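Local coordinates for histidine kinase (Methanosarcina mazei, PDB 3LIB), which is the extracellular double Cache sensor domain of a putative membrane histidine kinase that probably passes phosphate from ATP to a protein histidine, at residues N23-F28 / E253-G258; T44-Y49 / S154-E159; I60-L65 / P104-M109; E220-A225 / L237-P242. All coordinates share one frame; numbering follows the deposited sequence.

Contact 1 of 4, residues N23-F28 / E253-G258; sequences NYANQF and EPVETG
Ala25 faces Val255 with their CA atoms 5.0 Å apart, where helix 23-28 runs almost parallel to strand 253-255, the two directions differing by 7° and the axes lying 7.4 Å apart. The small alanine lets the strand come in this close. Its CB points toward the strand, 3.4 Å from Pro254 O, 3.8 Å from Glu253 O and 4.1 Å from Glu253 CB. Beyond that last carbon Glu253 turns off, bent at chi2; its carboxylate leads away from residues 23-28, and the side chain rests on Val18, earlier in the same helix. Pro254 likewise turns its ring away and contributes its carbonyl.

The other half of the contact is Val255. Its CG2 lies beside the backbone N, anti to the carbonyl carbon, and that places the methyl alongside the helix, 4.0 Å from Ala25 CB and close to Ala25 O. Phe28, one turn on, adds only its CB, 4.4 Å from Val255 CG2. This is the PDC (Cache) arrangement, a long N-terminal helix laid along the four-stranded antiparallel sheet of the second half of the sensor domain. The Phe28 ring goes on to Val178 and Val179 of helix 172-181, while Tyr24 meets the ring of Phe262 on the next strand, the planes nearly parallel. Past the strand end, Glu256 forms a salt bridge with Lys33 and Thr257 N bonds to Asp29, so the chain stays tied to helix 12-48. On the exposed flank of the helix, Gln27 NE2 donates to Asn23 OD1 over 3.0 Å, from above the carbonyl plane.

Contact 2 of 4, residues T44-Y49 / S154-E159; sequences TTMESY and SPIMKE
Met46 and Glu47 grip strand 154-158 from the far end of the long N-terminal helix, which lies along the larger antiparallel sheet in the PDC manner, here 23° from the strand's direction with Glu47 opposite Ile156. The tight part is apolar. Ile156 CD1 meets Met46 CB at 3.6 Å, and Ile156 CG2, set anti to its own backbone nitrogen, packs on Glu47 CG at 3.7 Å. Val76 and Phe78 of strand 73-78, in the same sheet, close in on Met46 and Ile156 respectively.

Beside this patch Glu47 swings its bent chain over the strand, and OE2 accepts the Met157 N-H through its anti lone pair at an N-H...O angle of 158°; the modelled length is too short to trust. Cutting Glu47 back to an alanine would probably leave Met157 N without this acceptor and uncover the flank of Ile156 CG2.

The looser side belongs to Lys158. Extended beyond CG, it reaches across to the backbone carbonyls near the end of the helix, with CE 3.5 Å from Met46 O and 3.7 Å from Glu47 O. Its charge would probably be welcome among those oxygens, yet no direct bond forms: NZ stops 3.8 Å from Tyr49 O. A modelled water lies between lysine and helix, accepting from Lys158 NZ at a distance too short to weigh and donating only weakly to Met46 O, 3.5 Å from the water oxygen.

Contact 3 of 4, residues I60-L65 / P104-M109; sequences ILENLL and PYWNKM
Trp106 and Glu62 set the tone of this contact: the glutamate chain, extended beyond CG, crosses obliquely over one face of the indole, with its carboxylate plane only 17° from the ring plane. The carbons are modelled closer than they can really sit, so the details of this approach are doubtful. Glu62 OE2 also has a long, weak ion pair with Arg66, one helical turn on.

Leu61 comes at the same tryptophan obliquely, its CB 3.6 Å from Trp106 CD1. The leucine CG is anti to the carbonyl carbon (chi1 -68°), and from there the chain runs on to Pro104, which it crosses at about a right angle, Leu61 CD1 resting 3.9 Å from Pro104 CG.

Further along the helix, Leu65 tucks its branch point against the strand backbone, CG 3.4 Å from Trp106 O. Leu65 and Lys108 then slide past each other in opposite directions, with Leu65 CD1 3.9 Å from Lys108 CG. The ammonium makes just a weak bond to Leu65 O at 3.5 Å from NZ; its stronger partners are the carbonyls of Pro69 and Leu71.

Strand 104-107 pairs with strands 73-78 and 114-117, and Leu61 and Leu65 also rest on Thr74. Helix segment 60-65, at 23° to strand 104-107, lies against the larger antiparallel sheet, consistent with the PAS-like build of a PDC (Cache) domain.

Contact 4 of 4, residues E220-A225 / L237-P242; sequences EELEKA and LETADP
A chi1 of 59° puts Glu221 CG between its own backbone N and carbonyl carbon, and a second bend at chi2 turns the carboxylate toward Thr239, whose OG1 donates a weak hydrogen bond to Glu221 OE2 at 3.1 Å. The other oxygen folds back on the start of the helix, where Glu221 OE1 weakly accepts from Glu220 N.

Leu237 is the apolar centre. Its CG stands beside the backbone N, and the two methyls divide the helix surface between them: CD2 lies 3.4 Å from Glu221 CB, where the two side chains cross at about a right angle, while CD1 meets Leu222 CD2 at 3.4 Å and Ala225 CB at 3.7 Å. The same CD1 sits close to Glu221 O. With an alanine in its place, Leu222 and Ala225 would probably lose their main partner on this strand, and a gap would open under the first turn of the helix.

Helix segment 221-225 runs at 138° to strand 237-240. That strand is an outermost one of the four-stranded sheet within this chain, its Leu237 and Thr239 bonded through the backbone to Leu250 and Val248. The helix reaches past it, Leu222 touching Leu250 and Ala225 touching Tyr252 on strand 247-255.

How the contacts relate
Helix 12-48 is the thread that joins the two halves of this sensor domain. It lies on the four-stranded sheet at contact 1 and on the larger sheet at contact 2, whose centres are 28 Å apart. Contact 3 is next to contact 2, centres 18 Å apart: both reach the larger sheet, and Met46 CE meets Ile60 CD1 at 4.2 Å where helix 54-66 follows on from the long helix. Contact 4 belongs with contact 1, their strands being neighbours in the smaller sheet, although the nearest atoms stay about 9 Å apart. Contacts 2 and 4 lie on opposite sides of the chain's centre, 43 Å between centres.

Contact 1 of 4, residues N23-F28 / E253-G258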
loop_
_atom_site.group_PDB
_atom_site.type_symbol
_atom_site.label_atom_id
_atom_site.label_comp_id
_atom_site.label_asym_id
_atom_site.label_seq_id
_atom_site.Cartn_x
_atom_site.Cartn_y
_atom_site.Cartn_z
ATOM N N ASN A 23 -11.024 6.547 13.472
ATOM C CA ASN A 23 -11.703 7.221 12.388
ATOM C C ASN A 23 -10.816 7.315 11.126
ATOM O O ASN A 23 -11.149 6.828 10.036
ATOM C CB ASN A 23 -12.094 8.622 12.856
ATOM C CG ASN A 23 -13.360 9.176 12.146
ATOM O OD1 ASN A 23 -13.379 9.131 10.803
ATOM N ND2 ASN A 23 -14.299 9.647 12.815
ATOM N N TYR A 24 -9.668 7.944 11.270
ATOM C CA TYR A 24 -8.767 8.025 10.140
ATOM C C TYR A 24 -8.476 6.671 9.506
ATOM O O TYR A 24 -8.621 6.512 8.287
ATOM C CB TYR A 24 -7.463 8.693 10.557
ATOM C CG TYR A 24 -7.625 10.174 10.682
ATOM C CD1 TYR A 24 -7.570 10.799 11.926
ATOM C CD2 TYR A 24 -7.884 10.947 9.562
ATOM C CE1 TYR A 24 -7.738 12.150 12.049
ATOM C CE2 TYR A 24 -8.054 12.295 9.666
ATOM C CZ TYR A 24 -7.983 12.895 10.912
ATOM O OH TYR A 24 -8.150 14.258 11.014
ATOM N N ALA A 25 -8.039 5.714 10.338
ATOM C CA ALA A 25 -7.583 4.410 9.857
ATOM C C ALA A 25 -8.660 3.919 8.944
ATOM O O ALA A 25 -8.397 3.433 7.840
ATOM C CB ALA A 25 -7.379 3.463 10.994
ATOM N N ASN A 26 -9.892 4.114 9.397
ATOM C CA ASN A 26 -11.058 3.693 8.638
ATOM C C ASN A 26 -11.281 4.474 7.350
ATOM O O ASN A 26 -11.628 3.879 6.345
ATOM C CB ASN A 26 -12.320 3.660 9.508
ATOM C CG ASN A 26 -12.310 2.495 10.504
ATOM O OD1 ASN A 26 -11.862 1.393 10.183
ATOM N ND2 ASN A 26 -12.801 2.743 11.713
ATOM N N GLN A 27 -11.053 5.786 7.347
ATOM C CA GLN A 27 -11.147 6.514 6.089
ATOM C C GLN A 27 -10.172 5.938 5.103
ATOM O O GLN A 27 -10.542 5.610 3.990
ATOM C CB GLN A 27 -10.864 7.978 6.277
ATOM C CG GLN A 27 -11.949 8.710 7.037
ATOM C CD GLN A 27 -11.500 10.102 7.461
ATOM O OE1 GLN A 27 -10.739 10.754 6.749
ATOM N NE2 GLN A 27 -11.962 10.557 8.625
ATOM N N PHE A 28 -8.920 5.784 5.495
ATOM C CA PHE A 28 -7.954 5.199 4.568
ATOM C C PHE A 28 -8.260 3.731 4.217
ATOM O O PHE A 28 -7.719 3.173 3.247
ATOM C CB PHE A 28 -6.538 5.365 5.096
ATOM C CG PHE A 28 -6.124 6.791 5.199
ATOM C CD1 PHE A 28 -6.446 7.547 6.326
ATOM C CD2 PHE A 28 -5.447 7.412 4.159
ATOM C CE1 PHE A 28 -6.087 8.887 6.412
ATOM C CE2 PHE A 28 -5.083 8.758 4.258
ATOM C CZ PHE A 28 -5.408 9.474 5.389
ATOM N N GLU A 253 -3.771 2.397 14.909
ATOM C CA GLU A 253 -4.996 1.683 14.764
ATOM C C GLU A 253 -4.934 1.003 13.408
ATOM O O GLU A 253 -4.459 1.584 12.429
ATOM C CB GLU A 253 -6.140 2.668 14.826
ATOM C CG GLU A 253 -6.441 3.046 16.213
ATOM C CD GLU A 253 -7.052 1.890 16.972
ATOM O OE1 GLU A 253 -7.283 2.028 18.196
ATOM O OE2 GLU A 253 -7.314 0.843 16.343
ATOM N N PRO A 254 -5.401 -0.247 13.340
ATOM C CA PRO A 254 -5.184 -0.994 12.105
ATOM C C PRO A 254 -5.976 -0.437 10.953
ATOM O O PRO A 254 -7.068 0.061 11.128
ATOM C CB PRO A 254 -5.664 -2.388 12.454
ATOM C CG PRO A 254 -6.593 -2.180 13.614
ATOM C CD PRO A 254 -6.157 -1.002 14.351
ATOM N N VAL A 255 -5.381 -0.488 9.782
ATOM C CA VAL A 255 -6.106 -0.238 8.550
ATOM C C VAL A 255 -6.465 -1.601 8.018
ATOM O O VAL A 255 -5.602 -2.407 7.636
ATOM C CB VAL A 255 -5.276 0.559 7.516
ATOM C CG1 VAL A 255 -5.667 0.167 6.102
ATOM C CG2 VAL A 255 -5.464 2.060 7.744
ATOM N N GLU A 256 -7.756 -1.860 8.019
ATOM C CA GLU A 256 -8.221 -3.223 7.978
ATOM C C GLU A 256 -7.737 -4.067 6.810
ATOM O O GLU A 256 -7.245 -5.174 7.014
ATOM C CB GLU A 256 -9.719 -3.239 7.998
ATOM C CG GLU A 256 -10.255 -4.572 7.620
ATOM C CD GLU A 256 -11.751 -4.558 7.640
ATOM O OE1 GLU A 256 -12.347 -4.006 6.659
ATOM O OE2 GLU A 256 -12.303 -5.076 8.654
ATOM N N THR A 257 -7.920 -3.580 5.588
ATOM C CA THR A 257 -7.421 -4.307 4.424
ATOM C C THR A 257 -5.899 -4.215 4.406
ATOM O O THR A 257 -5.330 -3.143 4.510
ATOM C CB THR A 257 -8.074 -3.790 3.102
ATOM O OG1 THR A 257 -7.329 -2.695 2.566
ATOM C CG2 THR A 257 -9.500 -3.313 3.389
ATOM N N GLY A 258 -5.230 -5.344 4.315
ATOM C CA GLY A 258 -3.773 -5.328 4.339
ATOM C C GLY A 258 -3.200 -5.264 5.745
ATOM O O GLY A 258 -2.059 -5.626 5.981
#

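Contact 2 of 4, residues T44-Y49 / S154-E159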
loop_
_atom_site.group_PDB
_atom_site.type_symbol
_atom_site.label_atom_id
_atom_site.label_comp_id
_atom_site.label_asym_id
_atom_site.label_seq_id
_atom_site.Cartn_x
_atom_site.Cartn_y
_atom_site.Cartn_z
ATOM N N THR A 44 -10.949 -11.358 -11.952
ATOM C CA THR A 44 -12.090 -12.238 -12.089
ATOM C C THR A 44 -12.421 -12.158 -13.554
ATOM O O THR A 44 -12.830 -13.130 -14.173
ATOM C CB THR A 44 -13.316 -11.809 -11.219
ATOM O OG1 THR A 44 -13.102 -12.143 -9.833
ATOM C CG2 THR A 44 -14.587 -12.545 -11.673
ATOM N N THR A 45 -12.211 -10.982 -14.123
ATOM C CA THR A 45 -12.505 -10.790 -15.523
ATOM C C THR A 45 -11.572 -11.633 -16.338
ATOM O O THR A 45 -12.038 -12.432 -17.129
ATOM C CB THR A 45 -12.403 -9.326 -15.931
ATOM O OG1 THR A 45 -13.526 -8.625 -15.386
ATOM C CG2 THR A 45 -12.417 -9.192 -17.435
ATOM N N MET A 46 -10.263 -11.488 -16.143
ATOM C CA MET A 46 -9.317 -12.278 -16.942
ATOM C C MET A 46 -9.579 -13.769 -16.821
ATOM O O MET A 46 -9.368 -14.516 -17.765
ATOM C CB MET A 46 -7.887 -11.978 -16.564
ATOM C CG MET A 46 -7.400 -10.630 -17.024
ATOM S SD MET A 46 -7.095 -10.479 -18.790
ATOM C CE MET A 46 -8.401 -9.336 -19.171
ATOM N N GLU A 47 -10.027 -14.210 -15.651
ATOM C CA GLU A 47 -10.473 -15.593 -15.496
ATOM C C GLU A 47 -11.549 -15.900 -16.525
ATOM O O GLU A 47 -11.561 -16.971 -17.107
ATOM C CB GLU A 47 -11.047 -15.848 -14.098
ATOM C CG GLU A 47 -10.106 -16.491 -13.108
ATOM C CD GLU A 47 -10.296 -15.958 -11.695
ATOM O OE1 GLU A 47 -11.383 -15.407 -11.413
ATOM O OE2 GLU A 47 -9.357 -16.065 -10.867
ATOM N N SER A 48 -12.454 -14.955 -16.746
ATOM C CA SER A 48 -13.581 -15.180 -17.641
ATOM C C SER A 48 -13.292 -14.813 -19.093
ATOM O O SER A 48 -14.173 -14.921 -19.932
ATOM C CB SER A 48 -14.802 -14.399 -17.159
ATOM O OG SER A 48 -15.123 -14.746 -15.827
ATOM N N TYR A 49 -12.063 -14.402 -19.400
ATOM C CA TYR A 49 -11.711 -13.944 -20.765
ATOM C C TYR A 49 -11.200 -15.044 -21.714
ATOM O O TYR A 49 -10.034 -15.453 -21.626
ATOM C CB TYR A 49 -10.660 -12.836 -20.681
ATOM C CG TYR A 49 -10.445 -12.035 -21.941
ATOM C CD1 TYR A 49 -11.490 -11.334 -22.521
ATOM C CD2 TYR A 49 -9.184 -11.934 -22.517
ATOM C CE1 TYR A 49 -11.297 -10.576 -23.658
ATOM C CE2 TYR A 49 -8.975 -11.179 -23.649
ATOM C CZ TYR A 49 -10.036 -10.503 -24.218
ATOM O OH TYR A 49 -9.851 -9.736 -25.344
ATOM N N SER A 154 -4.235 -9.576 -7.266
ATOM C CA SER A 154 -5.209 -10.636 -7.094
ATOM C C SER A 154 -5.045 -11.734 -8.133
ATOM O O SER A 154 -5.132 -11.468 -9.328
ATOM C CB SER A 154 -6.598 -10.041 -7.176
ATOM O OG SER A 154 -7.561 -11.050 -7.053
ATOM N N PRO A 155 -4.813 -12.981 -7.664
ATOM C CA PRO A 155 -4.537 -14.126 -8.553
ATOM C C PRO A 155 -5.690 -14.471 -9.535
ATOM O O PRO A 155 -6.877 -14.409 -9.178
ATOM C CB PRO A 155 -4.275 -15.278 -7.587
ATOM C CG PRO A 155 -4.948 -14.879 -6.321
ATOM C CD PRO A 155 -4.925 -13.386 -6.248
ATOM N N ILE A 156 -5.293 -14.770 -10.780
ATOM C CA ILE A 156 -6.173 -15.270 -11.833
ATOM C C ILE A 156 -6.122 -16.781 -11.757
ATOM O O ILE A 156 -5.131 -17.420 -12.183
ATOM C CB ILE A 156 -5.751 -14.815 -13.273
ATOM C CG1 ILE A 156 -5.540 -13.277 -13.328
ATOM C CG2 ILE A 156 -6.790 -15.350 -14.305
ATOM C CD1 ILE A 156 -4.907 -12.731 -14.598
ATOM N N MET A 157 -7.174 -17.344 -11.161
ATOM C CA MET A 157 -7.257 -18.784 -10.957
ATOM C C MET A 157 -8.115 -19.361 -12.065
ATOM O O MET A 157 -9.319 -19.166 -12.067
ATOM C CB MET A 157 -7.833 -19.100 -9.570
ATOM C CG MET A 157 -6.952 -18.673 -8.396
ATOM S SD MET A 157 -5.264 -19.268 -8.469
ATOM C CE MET A 157 -5.594 -21.000 -8.544
ATOM N N LYS A 158 -7.496 -20.041 -13.025
ATOM C CA LYS A 158 -8.259 -20.711 -14.093
ATOM C C LYS A 158 -8.537 -22.201 -13.850
ATOM O O LYS A 158 -7.671 -23.070 -14.018
ATOM C CB LYS A 158 -7.625 -20.484 -15.468
ATOM C CG LYS A 158 -8.212 -19.291 -16.190
ATOM C CD LYS A 158 -7.504 -19.003 -17.491
ATOM C CE LYS A 158 -8.075 -17.730 -18.060
ATOM N NZ LYS A 158 -7.791 -17.644 -19.492
ATOM N N GLU A 159 -9.792 -22.460 -13.480
ATOM C CA GLU A 159 -10.267 -23.776 -13.046
ATOM C C GLU A 159 -9.268 -24.435 -12.092
ATOM O O GLU A 159 -8.599 -25.417 -12.434
ATOM C CB GLU A 159 -10.678 -24.679 -14.235
ATOM C CG GLU A 159 -9.719 -24.703 -15.451
ATOM C CD GLU A 159 -10.181 -25.684 -16.566
ATOM O OE1 GLU A 159 -11.151 -26.464 -16.343
ATOM O OE2 GLU A 159 -9.566 -25.681 -17.665
HETATM O O HOH W 1 -6.858 -15.405 -20.028
#

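Contact 3 of 4, residues I60-L65 / P104-M109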
loop_
_atom_site.group_PDB
_atom_site.type_symbol
_atom_site.label_atom_id
_atom_site.label_comp_id
_atom_site.label_asym_id
_atom_site.label_seq_id
_atom_site.Cartn_x
_atom_site.Cartn_y
_atom_site.Cartn_z
ATOM N N ILE A 60 -8.296 -2.382 -21.860
ATOM C CA ILE A 60 -8.822 -2.442 -20.510
ATOM C C ILE A 60 -7.854 -1.810 -19.508
ATOM O O ILE A 60 -8.230 -0.925 -18.732
ATOM C CB ILE A 60 -9.094 -3.887 -20.107
ATOM C CG1 ILE A 60 -10.100 -4.510 -21.072
ATOM C CG2 ILE A 60 -9.598 -3.947 -18.682
ATOM C CD1 ILE A 60 -10.260 -5.989 -20.879
ATOM N N LEU A 61 -6.602 -2.264 -19.532
ATOM C CA LEU A 61 -5.647 -1.767 -18.564
ATOM C C LEU A 61 -5.536 -0.268 -18.695
ATOM O O LEU A 61 -6.031 0.469 -17.828
ATOM C CB LEU A 61 -4.309 -2.456 -18.705
ATOM C CG LEU A 61 -4.457 -3.918 -18.278
ATOM C CD1 LEU A 61 -3.107 -4.657 -18.291
ATOM C CD2 LEU A 61 -5.109 -3.970 -16.896
ATOM N N GLU A 62 -4.918 0.171 -19.792
ATOM C CA GLU A 62 -4.850 1.594 -20.195
ATOM C C GLU A 62 -6.040 2.461 -19.762
ATOM O O GLU A 62 -5.884 3.518 -19.160
ATOM C CB GLU A 62 -4.738 1.657 -21.710
ATOM C CG GLU A 62 -3.952 2.845 -22.255
ATOM C CD GLU A 62 -4.257 3.104 -23.732
ATOM O OE1 GLU A 62 -4.473 2.130 -24.494
ATOM O OE2 GLU A 62 -4.290 4.288 -24.122
ATOM N N ASN A 63 -7.234 2.011 -20.090
ATOM C CA ASN A 63 -8.432 2.732 -19.701
ATOM C C ASN A 63 -8.807 2.726 -18.229
ATOM O O ASN A 63 -9.535 3.607 -17.791
ATOM C CB ASN A 63 -9.618 2.214 -20.489
ATOM C CG ASN A 63 -9.794 2.939 -21.768
ATOM O OD1 ASN A 63 -9.695 2.220 -22.876
ATOM N ND2 ASN A 63 -9.998 4.149 -21.773
ATOM N N LEU A 64 -8.377 1.723 -17.467
ATOM C CA LEU A 64 -8.656 1.724 -16.025
ATOM C C LEU A 64 -7.678 2.674 -15.306
ATOM O O LEU A 64 -8.012 3.287 -14.287
ATOM C CB LEU A 64 -8.576 0.309 -15.437
ATOM C CG LEU A 64 -9.600 -0.775 -15.798
ATOM C CD1 LEU A 64 -9.112 -2.122 -15.318
ATOM C CD2 LEU A 64 -10.944 -0.492 -15.212
ATOM N N LEU A 65 -6.472 2.790 -15.860
ATOM C CA LEU A 65 -5.478 3.714 -15.362
ATOM C C LEU A 65 -5.969 5.122 -15.611
ATOM O O LEU A 65 -5.881 6.011 -14.755
ATOM C CB LEU A 65 -4.181 3.523 -16.127
ATOM C CG LEU A 65 -2.936 3.810 -15.298
ATOM C CD1 LEU A 65 -1.984 4.715 -16.055
ATOM C CD2 LEU A 65 -3.315 4.444 -13.985
ATOM N N PRO A 104 1.898 -6.850 -19.258
ATOM C CA PRO A 104 1.820 -5.442 -19.622
ATOM C C PRO A 104 1.523 -4.525 -18.460
ATOM O O PRO A 104 0.480 -4.646 -17.838
ATOM C CB PRO A 104 0.646 -5.416 -20.582
ATOM C CG PRO A 104 -0.221 -6.527 -20.101
ATOM C CD PRO A 104 0.674 -7.592 -19.595
ATOM N N TYR A 105 2.409 -3.573 -18.204
ATOM C CA TYR A 105 2.263 -2.653 -17.078
ATOM C C TYR A 105 1.910 -1.241 -17.513
ATOM O O TYR A 105 2.782 -0.512 -17.939
ATOM C CB TYR A 105 3.595 -2.597 -16.351
ATOM C CG TYR A 105 3.573 -1.748 -15.116
ATOM C CD1 TYR A 105 4.706 -1.027 -14.716
ATOM C CD2 TYR A 105 2.430 -1.652 -14.351
ATOM C CE1 TYR A 105 4.689 -0.250 -13.577
ATOM C CE2 TYR A 105 2.410 -0.891 -13.220
ATOM C CZ TYR A 105 3.536 -0.196 -12.836
ATOM O OH TYR A 105 3.487 0.553 -11.696
ATOM N N TRP A 106 0.659 -0.832 -17.404
ATOM C CA TRP A 106 0.279 0.516 -17.851
ATOM C C TRP A 106 0.432 1.569 -16.751
ATOM O O TRP A 106 -0.378 1.591 -15.837
ATOM C CB TRP A 106 -1.172 0.518 -18.295
ATOM C CG TRP A 106 -1.390 0.479 -19.772
ATOM C CD1 TRP A 106 -1.880 -0.561 -20.501
ATOM C CD2 TRP A 106 -1.174 1.550 -20.696
ATOM N NE1 TRP A 106 -1.969 -0.211 -21.816
ATOM C CE2 TRP A 106 -1.535 1.079 -21.965
ATOM C CE3 TRP A 106 -0.704 2.864 -20.570
ATOM C CZ2 TRP A 106 -1.441 1.863 -23.098
ATOM C CZ3 TRP A 106 -0.606 3.639 -21.693
ATOM C CH2 TRP A 106 -0.972 3.138 -22.943
ATOM N N ASN A 107 1.407 2.472 -16.849
ATOM C CA ASN A 107 1.778 3.288 -15.683
ATOM C C ASN A 107 2.191 4.743 -15.914
ATOM O O ASN A 107 2.950 5.066 -16.843
ATOM C CB ASN A 107 2.971 2.646 -15.037
ATOM C CG ASN A 107 4.148 2.649 -15.957
ATOM O OD1 ASN A 107 4.007 2.358 -17.160
ATOM N ND2 ASN A 107 5.318 3.010 -15.430
ATOM N N LYS A 108 1.766 5.595 -14.989
ATOM C CA LYS A 108 2.133 6.996 -14.967
ATOM C C LYS A 108 3.508 7.246 -14.414
ATOM O O LYS A 108 3.761 8.351 -13.978
ATOM C CB LYS A 108 1.178 7.765 -14.070
ATOM C CG LYS A 108 -0.227 7.826 -14.567
ATOM C CD LYS A 108 -1.115 8.348 -13.482
ATOM C CE LYS A 108 -2.527 8.398 -13.976
ATOM N NZ LYS A 108 -3.458 7.751 -13.006
ATOM N N MET A 109 4.402 6.257 -14.430
ATOM C CA MET A 109 5.663 6.373 -13.643
ATOM C C MET A 109 6.511 7.673 -13.830
ATOM O O MET A 109 7.308 8.017 -12.945
ATOM C CB MET A 109 6.516 5.087 -13.703
ATOM C CG MET A 109 6.988 4.585 -12.309
ATOM S SD MET A 109 7.366 2.803 -12.092
ATOM C CE MET A 109 8.306 2.356 -13.563
#

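Contact 4 of 4, residues E220-A225 / L237-P242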
loop_
_atom_site.group_PDB
_atom_site.type_symbol
_atom_site.label_atom_id
_atom_site.label_comp_id
_atom_site.label_asym_id
_atom_site.label_seq_id
_atom_site.Cartn_x
_atom_site.Cartn_y
_atom_site.Cartn_z
ATOM N N GLU A 220 12.557 0.201 22.529
ATOM C CA GLU A 220 12.125 -1.203 22.646
ATOM C C GLU A 220 10.617 -1.432 22.808
ATOM O O GLU A 220 10.093 -2.455 22.366
ATOM C CB GLU A 220 12.861 -1.917 23.768
ATOM C CG GLU A 220 12.425 -3.369 23.886
ATOM C CD GLU A 220 13.401 -4.221 24.678
ATOM O OE1 GLU A 220 13.625 -3.908 25.874
ATOM O OE2 GLU A 220 13.935 -5.206 24.103
ATOM N N GLU A 221 9.934 -0.506 23.472
ATOM C CA GLU A 221 8.481 -0.416 23.390
ATOM C C GLU A 221 8.020 -0.234 21.926
ATOM O O GLU A 221 6.929 -0.645 21.529
ATOM C CB GLU A 221 7.983 0.741 24.254
ATOM C CG GLU A 221 8.548 2.115 23.856
ATOM C CD GLU A 221 10.099 2.152 23.707
ATOM O OE1 GLU A 221 10.804 1.401 24.428
ATOM O OE2 GLU A 221 10.611 2.938 22.861
ATOM N N LEU A 222 8.848 0.383 21.106
ATOM C CA LEU A 222 8.490 0.503 19.716
ATOM C C LEU A 222 8.471 -0.860 19.031
ATOM O O LEU A 222 7.840 -1.027 17.994
ATOM C CB LEU A 222 9.452 1.434 18.995
ATOM C CG LEU A 222 8.991 2.872 18.868
ATOM C CD1 LEU A 222 9.616 3.450 17.633
ATOM C CD2 LEU A 222 7.481 2.916 18.775
ATOM N N GLU A 223 9.182 -1.833 19.592
ATOM C CA GLU A 223 9.198 -3.176 19.009
ATOM C C GLU A 223 7.938 -3.928 19.432
ATOM O O GLU A 223 7.409 -4.738 18.684
ATOM C CB GLU A 223 10.469 -3.941 19.392
ATOM C CG GLU A 223 11.680 -3.685 18.476
ATOM C CD GLU A 223 13.023 -3.994 19.173
ATOM O OE1 GLU A 223 13.023 -4.145 20.419
ATOM O OE2 GLU A 223 14.079 -4.081 18.490
ATOM N N LYS A 224 7.453 -3.622 20.627
ATOM C CA LYS A 224 6.182 -4.130 21.083
ATOM C C LYS A 224 5.082 -3.741 20.133
ATOM O O LYS A 224 4.400 -4.601 19.582
ATOM C CB LYS A 224 5.851 -3.566 22.454
ATOM C CG LYS A 224 6.800 -4.009 23.565
ATOM C CD LYS A 224 6.339 -3.400 24.898
ATOM C CE LYS A 224 7.425 -3.489 25.975
ATOM N NZ LYS A 224 8.110 -4.809 25.904
ATOM N N ALA A 225 4.898 -2.437 19.955
ATOM C CA ALA A 225 3.869 -1.934 19.030
ATOM C C ALA A 225 4.034 -2.437 17.599
ATOM O O ALA A 225 3.075 -2.505 16.867
ATOM C CB ALA A 225 3.797 -0.410 19.058
ATOM N N LEU A 237 1.612 3.763 22.842
ATOM C CA LEU A 237 2.852 3.819 23.604
ATOM C C LEU A 237 3.145 5.242 24.049
ATOM O O LEU A 237 2.480 6.199 23.635
ATOM C CB LEU A 237 4.010 3.466 22.707
ATOM C CG LEU A 237 4.261 2.037 22.309
ATOM C CD1 LEU A 237 5.354 2.086 21.242
ATOM C CD2 LEU A 237 4.686 1.217 23.519
ATOM N N GLU A 238 4.167 5.374 24.881
ATOM C CA GLU A 238 4.805 6.653 25.096
ATOM C C GLU A 238 6.205 6.490 24.568
ATOM O O GLU A 238 6.794 5.418 24.680
ATOM C CB GLU A 238 4.908 6.953 26.571
ATOM C CG GLU A 238 3.632 7.364 27.219
ATOM C CD GLU A 238 3.894 8.014 28.568
ATOM O OE1 GLU A 238 2.971 8.644 29.131
ATOM O OE2 GLU A 238 5.038 7.906 29.056
ATOM N N THR A 239 6.772 7.544 24.011
ATOM C CA THR A 239 8.132 7.434 23.533
ATOM C C THR A 239 8.684 8.836 23.296
ATOM O O THR A 239 7.917 9.786 23.143
ATOM C CB THR A 239 8.164 6.571 22.263
ATOM O OG1 THR A 239 9.313 5.723 22.289
ATOM C CG2 THR A 239 8.181 7.418 21.016
ATOM N N ALA A 240 10.000 8.990 23.315
ATOM C CA ALA A 240 10.578 10.274 22.931
ATOM C C ALA A 240 10.551 10.456 21.413
ATOM O O ALA A 240 10.911 9.551 20.642
ATOM C CB ALA A 240 11.993 10.402 23.445
ATOM N N ASP A 241 10.115 11.628 20.974
ATOM C CA ASP A 241 10.256 11.929 19.578
ATOM C C ASP A 241 11.686 11.518 19.223
ATOM O O ASP A 241 12.570 11.582 20.072
ATOM C CB ASP A 241 10.031 13.415 19.329
ATOM C CG ASP A 241 10.239 13.790 17.879
ATOM O OD1 ASP A 241 10.864 13.013 17.128
ATOM O OD2 ASP A 241 9.778 14.860 17.463
ATOM N N PRO A 242 11.922 11.030 17.999
ATOM C CA PRO A 242 13.327 10.957 17.591
ATOM C C PRO A 242 14.068 12.316 17.531
ATOM O O PRO A 242 14.971 12.529 18.328
ATOM C CB PRO A 242 13.251 10.278 16.216
ATOM C CG PRO A 242 12.121 9.339 16.381
ATOM C CD PRO A 242 11.091 10.115 17.204
#